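Side-chain contacts in hydrogenase expression/formation protein (hypb) (Archaeoglobus fulgidus, PDB 2WSM), which probably hydrolyses GTP and binds nickel and zinc ions as a hydrogenase maturation factor that dimerises in a GTP-dependent way: residues A[48-53]-A[202-207]; A[41-46]-A[64-69]; A[159-164]-A[175-180]; A[125-128]-A[132-135]. One frame throughout, in Å; residues are numbered along the deposited sequence.

Contact 1 of 4, residues A[48-53]-A[202-207]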
loop_
_atom_site.group_PDB
_atom_site.type_symbol
_atom_site.label_atom_id
_atom_site.label_comp_id
_atom_site.label_asym_id
_atom_site.label_seq_id
_atom_site.Cartn_x
_atom_site.Cartn_y
_atom_site.Cartn_z
ATOM N N GLU A 48 22.646 6.492 -7.002
ATOM C CA GLU A 48 23.818 6.789 -7.817
ATOM C C GLU A 48 24.793 7.668 -7.046
ATOM O O GLU A 48 25.962 7.317 -6.886
ATOM C CB GLU A 48 23.405 7.473 -9.120
ATOM C CG GLU A 48 22.446 6.641 -9.963
ATOM C CD GLU A 48 21.666 7.466 -10.971
ATOM O OE1 GLU A 48 21.500 8.683 -10.738
ATOM O OE2 GLU A 48 21.206 6.893 -11.986
ATOM N N ARG A 49 24.307 8.813 -6.567
ATOM C CA ARG A 49 25.144 9.739 -5.809
ATOM C C ARG A 49 25.859 9.023 -4.665
ATOM O O ARG A 49 27.018 9.295 -4.384
ATOM C CB ARG A 49 24.320 10.921 -5.285
ATOM C CG ARG A 49 23.744 11.828 -6.376
ATOM C CD ARG A 49 24.840 12.644 -7.074
ATOM N NE ARG A 49 25.804 13.155 -6.108
ATOM C CZ ARG A 49 25.704 14.329 -5.497
ATOM N NH1 ARG A 49 24.689 15.133 -5.771
ATOM N NH2 ARG A 49 26.628 14.703 -4.619
ATOM N N THR A 50 25.169 8.096 -4.016
ATOM C CA THR A 50 25.775 7.314 -2.946
ATOM C C THR A 50 26.933 6.474 -3.474
ATOM O O THR A 50 28.014 6.433 -2.890
ATOM C CB THR A 50 24.760 6.350 -2.326
ATOM O OG1 THR A 50 23.689 7.093 -1.739
ATOM C CG2 THR A 50 25.426 5.472 -1.275
ATOM N N ILE A 51 26.675 5.781 -4.575
ATOM C CA ILE A 51 27.673 4.939 -5.205
ATOM C C ILE A 51 28.898 5.773 -5.571
ATOM O O ILE A 51 30.036 5.341 -5.383
ATOM C CB ILE A 51 27.075 4.241 -6.441
ATOM C CG1 ILE A 51 26.029 3.215 -5.988
ATOM C CG2 ILE A 51 28.162 3.575 -7.276
ATOM C CD1 ILE A 51 25.105 2.770 -7.084
ATOM N N GLU A 52 28.652 6.987 -6.053
ATOM C CA GLU A 52 29.723 7.878 -6.477
ATOM C C GLU A 52 30.583 8.347 -5.311
ATOM O O GLU A 52 31.796 8.487 -5.446
ATOM C CB GLU A 52 29.152 9.071 -7.235
ATOM C CG GLU A 52 28.787 8.744 -8.670
ATOM C CD GLU A 52 27.684 9.625 -9.225
ATOM O OE1 GLU A 52 27.594 10.807 -8.824
ATOM O OE2 GLU A 52 26.910 9.126 -10.072
ATOM N N ARG A 53 29.954 8.571 -4.164
ATOM C CA ARG A 53 30.653 9.139 -3.019
ATOM C C ARG A 53 31.465 8.112 -2.224
ATOM O O ARG A 53 32.598 8.383 -1.840
ATOM C CB ARG A 53 29.674 9.889 -2.106
ATOM C CG ARG A 53 30.207 10.163 -0.705
ATOM C CD ARG A 53 31.323 11.204 -0.700
ATOM N NE ARG A 53 30.874 12.484 -1.244
ATOM C CZ ARG A 53 30.398 13.490 -0.515
ATOM N NH1 ARG A 53 30.017 14.617 -1.105
ATOM N NH2 ARG A 53 30.303 13.375 0.804
ATOM N N GLU A 202 25.754 14.643 3.311
ATOM C CA GLU A 202 26.737 14.153 4.265
ATOM C C GLU A 202 26.036 13.448 5.413
ATOM O O GLU A 202 26.498 12.420 5.907
ATOM C CB GLU A 202 27.572 15.314 4.798
ATOM C CG GLU A 202 28.206 16.163 3.704
ATOM C CD GLU A 202 29.429 15.517 3.075
ATOM O OE1 GLU A 202 29.658 14.301 3.294
ATOM O OE2 GLU A 202 30.163 16.238 2.358
ATOM N N GLU A 203 24.916 14.017 5.842
ATOM C CA GLU A 203 24.119 13.398 6.887
ATOM C C GLU A 203 23.694 12.000 6.446
ATOM O O GLU A 203 23.784 11.049 7.223
ATOM C CB GLU A 203 22.900 14.261 7.207
ATOM C CG GLU A 203 22.011 13.694 8.298
ATOM C CD GLU A 203 21.105 14.748 8.940
ATOM O OE1 GLU A 203 20.792 15.768 8.285
ATOM O OE2 GLU A 203 20.705 14.550 10.107
ATOM N N TRP A 204 23.242 11.885 5.195
ATOM C CA TRP A 204 22.823 10.604 4.631
ATOM C C TRP A 204 23.975 9.615 4.635
ATOM O O TRP A 204 23.832 8.466 5.056
ATOM C CB TRP A 204 22.302 10.806 3.204
ATOM C CG TRP A 204 22.257 9.560 2.355
ATOM C CD1 TRP A 204 23.081 9.254 1.316
ATOM C CD2 TRP A 204 21.338 8.460 2.473
ATOM N NE1 TRP A 204 22.735 8.034 0.777
ATOM C CE2 TRP A 204 21.669 7.526 1.470
ATOM C CE3 TRP A 204 20.275 8.172 3.333
ATOM C CZ2 TRP A 204 20.968 6.327 1.296
ATOM C CZ3 TRP A 204 19.575 6.979 3.158
ATOM C CH2 TRP A 204 19.926 6.074 2.150
ATOM N N ILE A 205 25.130 10.076 4.174
ATOM C CA ILE A 205 26.307 9.224 4.087
ATOM C C ILE A 205 26.719 8.773 5.483
ATOM O O ILE A 205 27.002 7.594 5.706
ATOM C CB ILE A 205 27.470 9.954 3.399
ATOM C CG1 ILE A 205 27.140 10.202 1.925
ATOM C CG2 ILE A 205 28.756 9.161 3.542
ATOM C CD1 ILE A 205 27.238 8.967 1.056
ATOM N N ASP A 206 26.733 9.717 6.419
ATOM C CA ASP A 206 27.034 9.415 7.817
ATOM C C ASP A 206 26.110 8.345 8.388
ATOM O O ASP A 206 26.544 7.481 9.144
ATOM C CB ASP A 206 26.955 10.683 8.672
ATOM C CG ASP A 206 28.113 11.640 8.414
ATOM O OD1 ASP A 206 29.215 11.168 8.058
ATOM O OD2 ASP A 206 27.919 12.865 8.570
ATOM N N PHE A 207 24.831 8.403 8.035
ATOM C CA PHE A 207 23.891 7.373 8.468
ATOM C C PHE A 207 24.288 6.004 7.915
ATOM O O PHE A 207 24.219 4.999 8.620
ATOM C CB PHE A 207 22.473 7.730 8.029
ATOM C CG PHE A 207 21.549 6.549 7.925
ATOM C CD1 PHE A 207 20.993 5.984 9.057
ATOM C CD2 PHE A 207 21.218 6.021 6.688
ATOM C CE1 PHE A 207 20.134 4.908 8.961
ATOM C CE2 PHE A 207 20.362 4.948 6.586
ATOM C CZ PHE A 207 19.820 4.387 7.723
#
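Thr50 and Trp204 meet through a hydrogen bond between two helices of the P-loop NTPase fold, the first following the probable phosphate-binding loop and the second, helix 201-212, being the last in the modelled chain. Trp204 NE1 donates to Thr50 OG1 at 2.9 Å, and the N-H...O angle of 163° shows a nearly straight bond, with the oxygen at the rim of the indole and close to its plane. At the surface end, Arg53 NH2 reaches Glu202 OE1 at 2.7 Å in a salt bridge. That bond is bent, 130° at the hydrogen; the oxygen lies in the guanidinium plane, but the arginine approaches from above the carboxylate plane. Arg53 CG lies anti to the backbone N and rests 3.7 Å from Ile205 CD1; bends at chi2 and chi3 then bring NH2 round to the glutamate. With a serine here instead of Arg53, the Glu202 carboxylate would probably lose this cation and a gap open beside Ile205 CD1. Behind these contacts the axes of 48-53 and 202-207 cross at -72° and come no closer than 11.2 Å, so side chains alone bridge the space. Further out, Trp204 packs on Met193, while Arg49 makes a cation-pi contact with Phe201. Thr50 OG1 works twice, accepting from the indole and hydrogen-bonding back to the carbonyl O of Leu46, one helical turn earlier.

Contact 2 of 4, residues A[41-46]-A[64-69]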
loop_
_atom_site.group_PDB
_atom_site.type_symbol
_atom_site.label_atom_id
_atom_site.label_comp_id
_atom_site.label_asym_id
_atom_site.label_seq_id
_atom_site.Cartn_x
_atom_site.Cartn_y
_atom_site.Cartn_z
ATOM N N SER A 41 10.424 10.649 -6.330
ATOM C CA SER A 41 10.894 11.028 -5.000
ATOM C C SER A 41 12.416 11.102 -4.992
ATOM O O SER A 41 13.014 11.622 -4.050
ATOM C CB SER A 41 10.361 10.079 -3.914
ATOM O OG SER A 41 10.779 8.745 -4.151
ATOM N N GLY A 42 13.032 10.595 -6.060
ATOM C CA GLY A 42 14.465 10.702 -6.272
ATOM C C GLY A 42 15.292 9.541 -5.737
ATOM O O GLY A 42 16.442 9.722 -5.351
ATOM N N LYS A 43 14.713 8.348 -5.722
ATOM C CA LYS A 43 15.387 7.177 -5.167
ATOM C C LYS A 43 16.608 6.780 -5.987
ATOM O O LYS A 43 17.658 6.444 -5.440
ATOM C CB LYS A 43 14.416 5.994 -5.084
ATOM C CG LYS A 43 13.178 6.253 -4.233
ATOM C CD LYS A 43 12.184 5.109 -4.318
ATOM C CE LYS A 43 11.497 5.083 -5.672
ATOM N NZ LYS A 43 10.415 4.079 -5.721
ATOM N N THR A 44 16.465 6.818 -7.308
ATOM C CA THR A 44 17.538 6.401 -8.202
ATOM C C THR A 44 18.753 7.317 -8.106
ATOM O O THR A 44 19.888 6.844 -8.023
ATOM C CB THR A 44 17.053 6.342 -9.663
ATOM O OG1 THR A 44 15.997 5.385 -9.771
ATOM C CG2 THR A 44 18.183 5.945 -10.607
ATOM N N LEU A 45 18.519 8.627 -8.125
ATOM C CA LEU A 45 19.613 9.589 -8.058
ATOM C C LEU A 45 20.351 9.483 -6.732
ATOM O O LEU A 45 21.583 9.525 -6.694
ATOM C CB LEU A 45 19.113 11.018 -8.275
ATOM C CG LEU A 45 20.178 12.120 -8.219
ATOM C CD1 LEU A 45 21.280 11.855 -9.225
ATOM C CD2 LEU A 45 19.566 13.492 -8.461
ATOM N N LEU A 46 19.600 9.348 -5.642
ATOM C CA LEU A 46 20.226 9.175 -4.335
ATOM C C LEU A 46 21.137 7.950 -4.324
ATOM O O LEU A 46 22.223 7.978 -3.743
ATOM C CB LEU A 46 19.182 9.060 -3.225
ATOM C CG LEU A 46 19.763 8.865 -1.820
ATOM C CD1 LEU A 46 20.597 10.073 -1.400
ATOM C CD2 LEU A 46 18.662 8.600 -0.809
ATOM N N LEU A 64 17.035 -2.515 -8.440
ATOM C CA LEU A 64 16.132 -1.445 -8.850
ATOM C C LEU A 64 14.742 -1.963 -9.173
ATOM O O LEU A 64 14.528 -2.579 -10.216
ATOM C CB LEU A 64 16.709 -0.689 -10.047
ATOM C CG LEU A 64 18.095 -0.077 -9.853
ATOM C CD1 LEU A 64 18.534 0.633 -11.115
ATOM C CD2 LEU A 64 18.124 0.885 -8.645
ATOM N N GLY A 65 13.801 -1.690 -8.276
ATOM C CA GLY A 65 12.427 -2.124 -8.425
ATOM C C GLY A 65 11.493 -1.118 -9.070
ATOM O O GLY A 65 10.326 -1.423 -9.297
ATOM N N ASP A 66 11.982 0.089 -9.339
ATOM C CA ASP A 66 11.258 0.990 -10.235
ATOM C C ASP A 66 11.858 0.833 -11.622
ATOM O O ASP A 66 13.037 0.509 -11.752
ATOM C CB ASP A 66 11.348 2.446 -9.769
ATOM C CG ASP A 66 10.040 2.959 -9.190
ATOM O OD1 ASP A 66 10.066 3.962 -8.452
ATOM O OD2 ASP A 66 8.980 2.366 -9.479
ATOM N N VAL A 67 11.056 1.027 -12.664
ATOM C CA VAL A 67 11.615 0.977 -14.008
ATOM C C VAL A 67 12.630 2.099 -14.145
ATOM O O VAL A 67 12.339 3.258 -13.853
ATOM C CB VAL A 67 10.546 1.097 -15.121
ATOM C CG1 VAL A 67 11.217 1.255 -16.482
ATOM C CG2 VAL A 67 9.630 -0.121 -15.119
ATOM N N VAL A 68 13.833 1.744 -14.570
ATOM C CA VAL A 68 14.900 2.721 -14.717
ATOM C C VAL A 68 15.310 2.849 -16.182
ATOM O O VAL A 68 15.414 1.853 -16.896
ATOM C CB VAL A 68 16.111 2.350 -13.845
ATOM C CG1 VAL A 68 17.329 3.148 -14.257
ATOM C CG2 VAL A 68 15.784 2.567 -12.371
ATOM N N SER A 69 15.515 4.086 -16.623
ATOM C CA SER A 69 15.906 4.367 -17.997
ATOM C C SER A 69 17.255 3.739 -18.315
ATOM O O SER A 69 17.982 3.321 -17.413
ATOM C CB SER A 69 15.992 5.874 -18.215
ATOM O OG SER A 69 17.136 6.396 -17.568
#
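Lys43 and Asp66 form a salt bridge across the nucleotide site expected of this GTPase family, Lys43 to Thr44 fitting the end of a Walker A P-loop. Among the ionic and polar contacts, Lys43 NZ lies 2.8 Å from Asp66 OD1 and approaches it from above the carboxylate plane, 51° out of it. The lysine chain bends at chi3 (-72°), which swings CE to 3.3 Å from the same Asp66 OD1. Two carbonyl oxygens, those of Gly37 and Asn116, also bind the ammonium group, so three partners fix it. The second carboxylate oxygen is held as well: Asp66 OD2 accepts from Gly118 N. The van der Waals part is slight: the Val68 CG2 methyl rests 3.8 Å from Thr44 OG1, a hydroxyl whose hydrogen-bond partner is Glu115 OE2. Leu10 of the second subunit packs on Asp66, placing the contact close to the dimer interface. Were a leucine to replace Lys43, Asp66 OD1 would probably lack this cation and the two carbonyl oxygens this donor. With its ammonium group engaged by protein oxygens, the lysine would probably have to exchange some of them to meet a nucleotide phosphate, as Walker A lysines do in relatives.

Contact 3 of 4, residues A[159-164]-A[175-180]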
loop_
_atom_site.group_PDB
_atom_site.type_symbol
_atom_site.label_atom_id
_atom_site.label_comp_id
_atom_site.label_asym_id
_atom_site.label_seq_id
_atom_site.Cartn_x
_atom_site.Cartn_y
_atom_site.Cartn_z
ATOM N N ILE A 159 13.597 8.985 7.335
ATOM C CA ILE A 159 12.680 9.616 6.404
ATOM C C ILE A 159 13.415 10.752 5.708
ATOM O O ILE A 159 14.010 11.615 6.366
ATOM C CB ILE A 159 11.443 10.168 7.130
ATOM C CG1 ILE A 159 10.636 9.021 7.754
ATOM C CG2 ILE A 159 10.604 11.010 6.182
ATOM C CD1 ILE A 159 9.438 9.463 8.595
ATOM N N VAL A 160 13.398 10.738 4.380
ATOM C CA VAL A 160 14.080 11.770 3.615
ATOM C C VAL A 160 13.084 12.719 2.965
ATOM O O VAL A 160 12.265 12.311 2.136
ATOM C CB VAL A 160 14.985 11.177 2.520
ATOM C CG1 VAL A 160 15.727 12.294 1.772
ATOM C CG2 VAL A 160 15.970 10.184 3.120
ATOM N N ILE A 161 13.151 13.985 3.360
ATOM C CA ILE A 161 12.395 15.027 2.684
ATOM C C ILE A 161 13.319 15.668 1.648
ATOM O O ILE A 161 14.374 16.194 1.983
ATOM C CB ILE A 161 11.840 16.059 3.680
ATOM C CG1 ILE A 161 11.036 15.344 4.771
ATOM C CG2 ILE A 161 10.969 17.068 2.971
ATOM C CD1 ILE A 161 10.714 16.213 5.971
ATOM N N ASN A 162 12.898 15.615 0.391
ATOM C CA ASN A 162 13.794 15.731 -0.743
ATOM C C ASN A 162 13.503 16.940 -1.617
ATOM O O ASN A 162 12.387 17.466 -1.622
ATOM C CB ASN A 162 13.691 14.448 -1.592
ATOM C CG ASN A 162 14.842 14.296 -2.565
ATOM O OD1 ASN A 162 15.924 14.828 -2.345
ATOM N ND2 ASN A 162 14.613 13.565 -3.647
ATOM N N LYS A 163 14.519 17.361 -2.367
ATOM C CA LYS A 163 14.406 18.494 -3.276
ATOM C C LYS A 163 13.891 19.732 -2.545
ATOM O O LYS A 163 13.077 20.486 -3.082
ATOM C CB LYS A 163 13.493 18.148 -4.462
ATOM C CG LYS A 163 13.973 16.971 -5.305
ATOM C CD LYS A 163 13.071 16.723 -6.519
ATOM C CE LYS A 163 13.180 15.274 -6.999
ATOM N NZ LYS A 163 12.740 15.064 -8.417
ATOM N N VAL A 164 14.363 19.943 -1.320
ATOM C CA VAL A 164 13.866 21.054 -0.503
ATOM C C VAL A 164 14.130 22.442 -1.110
ATOM O O VAL A 164 13.355 23.377 -0.889
ATOM C CB VAL A 164 14.408 21.010 0.945
ATOM C CG1 VAL A 164 14.048 19.689 1.609
ATOM C CG2 VAL A 164 15.914 21.240 0.965
ATOM N N GLU A 175 8.770 22.641 6.853
ATOM C CA GLU A 175 8.737 22.462 8.300
ATOM C C GLU A 175 7.473 21.748 8.768
ATOM O O GLU A 175 7.456 21.136 9.831
ATOM C CB GLU A 175 8.929 23.807 9.012
ATOM C CG GLU A 175 10.357 24.332 8.887
ATOM C CD GLU A 175 11.390 23.294 9.322
ATOM O OE1 GLU A 175 11.296 22.813 10.474
ATOM O OE2 GLU A 175 12.290 22.955 8.517
ATOM N N LYS A 176 6.421 21.816 7.964
ATOM C CA LYS A 176 5.211 21.046 8.236
ATOM C C LYS A 176 5.414 19.565 7.892
ATOM O O LYS A 176 4.936 18.674 8.600
ATOM C CB LYS A 176 4.045 21.601 7.425
ATOM C CG LYS A 176 2.803 20.756 7.496
ATOM C CD LYS A 176 1.820 21.110 6.393
ATOM C CE LYS A 176 0.769 20.020 6.258
ATOM N NZ LYS A 176 0.204 19.644 7.595
ATOM N N MET A 177 6.117 19.305 6.793
ATOM C CA MET A 177 6.380 17.936 6.382
ATOM C C MET A 177 7.231 17.255 7.451
ATOM O O MET A 177 6.948 16.134 7.867
ATOM C CB MET A 177 7.061 17.899 5.008
ATOM C CG MET A 177 6.199 18.463 3.900
ATOM S SD MET A 177 6.966 18.479 2.268
ATOM C CE MET A 177 6.963 16.733 1.858
ATOM N N LYS A 178 8.253 17.962 7.914
ATOM C CA LYS A 178 9.121 17.462 8.971
ATOM C C LYS A 178 8.338 17.142 10.243
ATOM O O LYS A 178 8.490 16.056 10.811
ATOM C CB LYS A 178 10.225 18.481 9.271
ATOM C CG LYS A 178 11.259 18.007 10.273
ATOM C CD LYS A 178 12.431 18.986 10.351
ATOM C CE LYS A 178 13.430 18.603 11.447
ATOM N NZ LYS A 178 14.213 17.361 11.145
ATOM N N ALA A 179 7.502 18.086 10.678
ATOM C CA ALA A 179 6.718 17.939 11.905
ATOM C C ALA A 179 5.694 16.803 11.826
ATOM O O ALA A 179 5.493 16.074 12.794
ATOM C CB ALA A 179 6.026 19.265 12.263
ATOM N N ASP A 180 5.041 16.657 10.677
ATOM C CA ASP A 180 4.097 15.557 10.482
ATOM C C ASP A 180 4.832 14.214 10.537
ATOM O O ASP A 180 4.330 13.241 11.086
ATOM C CB ASP A 180 3.347 15.703 9.157
ATOM C CG ASP A 180 2.438 16.924 9.126
ATOM O OD1 ASP A 180 2.123 17.460 10.199
ATOM O OD2 ASP A 180 2.033 17.352 8.027
#
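Lys176 NZ is gripped by two carboxylates, Asp180 OD2 at 3.0 Å and Glu147, on a flank of the helix whose inner side receives Ile161. The Asp180 oxygen uses its syn lone pair, and the i to i+4 spacing puts this salt bridge along a single helical turn. The helix belongs to a beta-alpha-beta crossover of the P-loop NTPase fold: strand 158-162 leads through helices 167-170 and 174-184 to the parallel neighbouring strand 189-192. Across the contact itself no hydrogen bond is made, and between these two segments the contact is carried on the strand side by Ile161. Ile161 places CG1 beside its backbone N, chi1 -54°, and an extended chi2 carries CD1 out to the helix. There it meets backbone rather than a side-chain tip, with Lys178 N and Lys178 CA both 3.6 Å away. Lys178 CB follows at 4.0 Å from Ile161 CD1, and the aliphatic chain then runs on past the contact, touching Ile190 and Glu192 of the next strand. Met177 supplies the other wall, its CB 4.1 Å from Ile161 CD1. The buried methionine also touches Val137 and Val145, so it joins the isoleucine to strand 132-138 and to helix 145-148. A bend at chi3 (72°) turns the methionine methyl back towards the strand, where Met177 CE stands 4.2 Å from Ile161 CG2.

Contact 4 of 4, residues A[125-128]-A[132-135]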
loop_
_atom_site.group_PDB
_atom_site.type_symbol
_atom_site.label_atom_id
_atom_site.label_comp_id
_atom_site.label_asym_id
_atom_site.label_seq_id
_atom_site.Cartn_x
_atom_site.Cartn_y
_atom_site.Cartn_z
ATOM N N ASP A 125 3.192 -3.579 4.206
ATOM C CA ASP A 125 3.090 -4.895 4.839
ATOM C C ASP A 125 4.094 -5.944 4.372
ATOM O O ASP A 125 4.011 -7.100 4.788
ATOM C CB ASP A 125 1.686 -5.467 4.639
ATOM C CG ASP A 125 0.650 -4.778 5.493
ATOM O OD1 ASP A 125 -0.476 -4.589 4.995
ATOM O OD2 ASP A 125 0.960 -4.426 6.657
ATOM N N PHE A 126 5.032 -5.566 3.511
ATOM C CA PHE A 126 5.965 -6.547 2.980
ATOM C C PHE A 126 7.405 -6.430 3.488
ATOM O O PHE A 126 8.181 -5.583 3.050
ATOM C CB PHE A 126 5.879 -6.587 1.457
ATOM C CG PHE A 126 4.507 -6.933 0.962
ATOM C CD1 PHE A 126 4.113 -8.257 0.850
ATOM C CD2 PHE A 126 3.588 -5.936 0.665
ATOM C CE1 PHE A 126 2.838 -8.584 0.414
ATOM C CE2 PHE A 126 2.314 -6.252 0.232
ATOM C CZ PHE A 126 1.935 -7.579 0.105
ATOM N N ASP A 127 7.735 -7.299 4.432
ATOM C CA ASP A 127 9.099 -7.442 4.914
ATOM C C ASP A 127 9.946 -8.090 3.813
ATOM O O ASP A 127 9.629 -9.170 3.339
ATOM C CB ASP A 127 9.095 -8.318 6.172
ATOM C CG ASP A 127 10.438 -8.360 6.871
ATOM O OD1 ASP A 127 10.570 -9.155 7.819
ATOM O OD2 ASP A 127 11.356 -7.603 6.488
ATOM N N LEU A 128 11.014 -7.423 3.397
ATOM C CA LEU A 128 11.894 -7.994 2.386
ATOM C C LEU A 128 13.007 -8.815 3.034
ATOM O O LEU A 128 13.666 -9.616 2.370
ATOM C CB LEU A 128 12.498 -6.886 1.514
ATOM C CG LEU A 128 11.499 -5.960 0.811
ATOM C CD1 LEU A 128 12.217 -4.994 -0.116
ATOM C CD2 LEU A 128 10.458 -6.772 0.046
ATOM N N TYR A 132 17.226 -2.036 7.251
ATOM C CA TYR A 132 16.664 -0.707 7.475
ATOM C C TYR A 132 15.683 -0.278 6.393
ATOM O O TYR A 132 15.794 -0.670 5.237
ATOM C CB TYR A 132 17.778 0.340 7.598
ATOM C CG TYR A 132 18.734 0.029 8.716
ATOM C CD1 TYR A 132 19.849 -0.773 8.495
ATOM C CD2 TYR A 132 18.511 0.514 9.999
ATOM C CE1 TYR A 132 20.720 -1.078 9.520
ATOM C CE2 TYR A 132 19.377 0.214 11.036
ATOM C CZ TYR A 132 20.479 -0.585 10.787
ATOM O OH TYR A 132 21.351 -0.887 11.805
ATOM N N ARG A 133 14.727 0.549 6.787
ATOM C CA ARG A 133 13.738 1.080 5.870
ATOM C C ARG A 133 13.932 2.585 5.734
ATOM O O ARG A 133 13.998 3.311 6.726
ATOM C CB ARG A 133 12.332 0.787 6.392
ATOM C CG ARG A 133 11.841 -0.635 6.138
ATOM C CD ARG A 133 11.315 -1.293 7.417
ATOM N NE ARG A 133 12.406 -1.999 8.091
ATOM C CZ ARG A 133 12.529 -3.324 8.144
ATOM N NH1 ARG A 133 11.611 -4.109 7.593
ATOM N NH2 ARG A 133 13.566 -3.864 8.769
ATOM N N VAL A 134 14.034 3.048 4.499
ATOM C CA VAL A 134 14.059 4.472 4.239
ATOM C C VAL A 134 12.831 4.836 3.410
ATOM O O VAL A 134 12.443 4.109 2.487
ATOM C CB VAL A 134 15.365 4.904 3.537
ATOM C CG1 VAL A 134 15.343 6.395 3.219
ATOM C CG2 VAL A 134 16.567 4.577 4.422
ATOM N N VAL A 135 12.205 5.943 3.765
ATOM C CA VAL A 135 11.071 6.437 3.014
ATOM C C VAL A 135 11.398 7.838 2.537
ATOM O O VAL A 135 11.657 8.726 3.342
ATOM C CB VAL A 135 9.763 6.451 3.843
ATOM C CG1 VAL A 135 8.605 6.914 2.972
ATOM C CG2 VAL A 135 9.472 5.084 4.411
HETATM O O HOH W 1 9.488 -3.907 5.103
#
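An extended first torsion in Asp127 (chi1 -171°, CG opposite the backbone N) and bends at chi2 and chi3 in Arg133 bring carboxylate and guanidinium towards each other. The result is a long ion pair, with Asp127 OD2 3.7 Å from Arg133 NH1. The oxygen sits at the edge of the guanidinium, near its plane, yet the two flat groups are turned 45° apart, and no hydrogen bond forms between them. A water spans the same gap: it lies 3.0 Å from Phe126 O, to which it may donate, and accepts from Arg133 NH1 at 3.3 Å. In the parallel sheet of this P-loop NTPase, Arg133 lies near the start of strand 132-138, and Asp127 belongs to the loop that enters that strand from 111-118. Each charge has a stronger partner elsewhere. Asp127 OD2 makes a salt bridge to Arg22 on helix 12-28 and accepts from Gly129 N, while Arg133 NH1 pairs with Glu130. The two acidic groups, Asp127 and Glu130, come close, and the arginines probably offset their repulsion. Next to this network, Phe126 stacks on His93 and packs against Cys92 of the second subunit.

Overall arrangement
The four contacts are spread around one parallel sheet. Contacts 1 and 2 share helix 43-54, their centres 15 Å apart, and alternate along the chain; Trp204 NE1 packs on Leu46 CD1 at 3.7 Å. Contacts 3 and 4 use the neighbouring strands 158-162 and 132-138, joined where Val160 N lies 2.9 Å from Val135 O. Contact 1 ties helix 43-54 to helix 201-212, so contacts 3 and 4 fall between its segments in sequence, with contact 4 before contact 3. The probable bond from Asn162 ND2 to Ser41 O connects contact 3 to contact 2, consistent with the sheet's strand ends converging on the nucleotide site, while contacts 2 and 4 approach the second subunit.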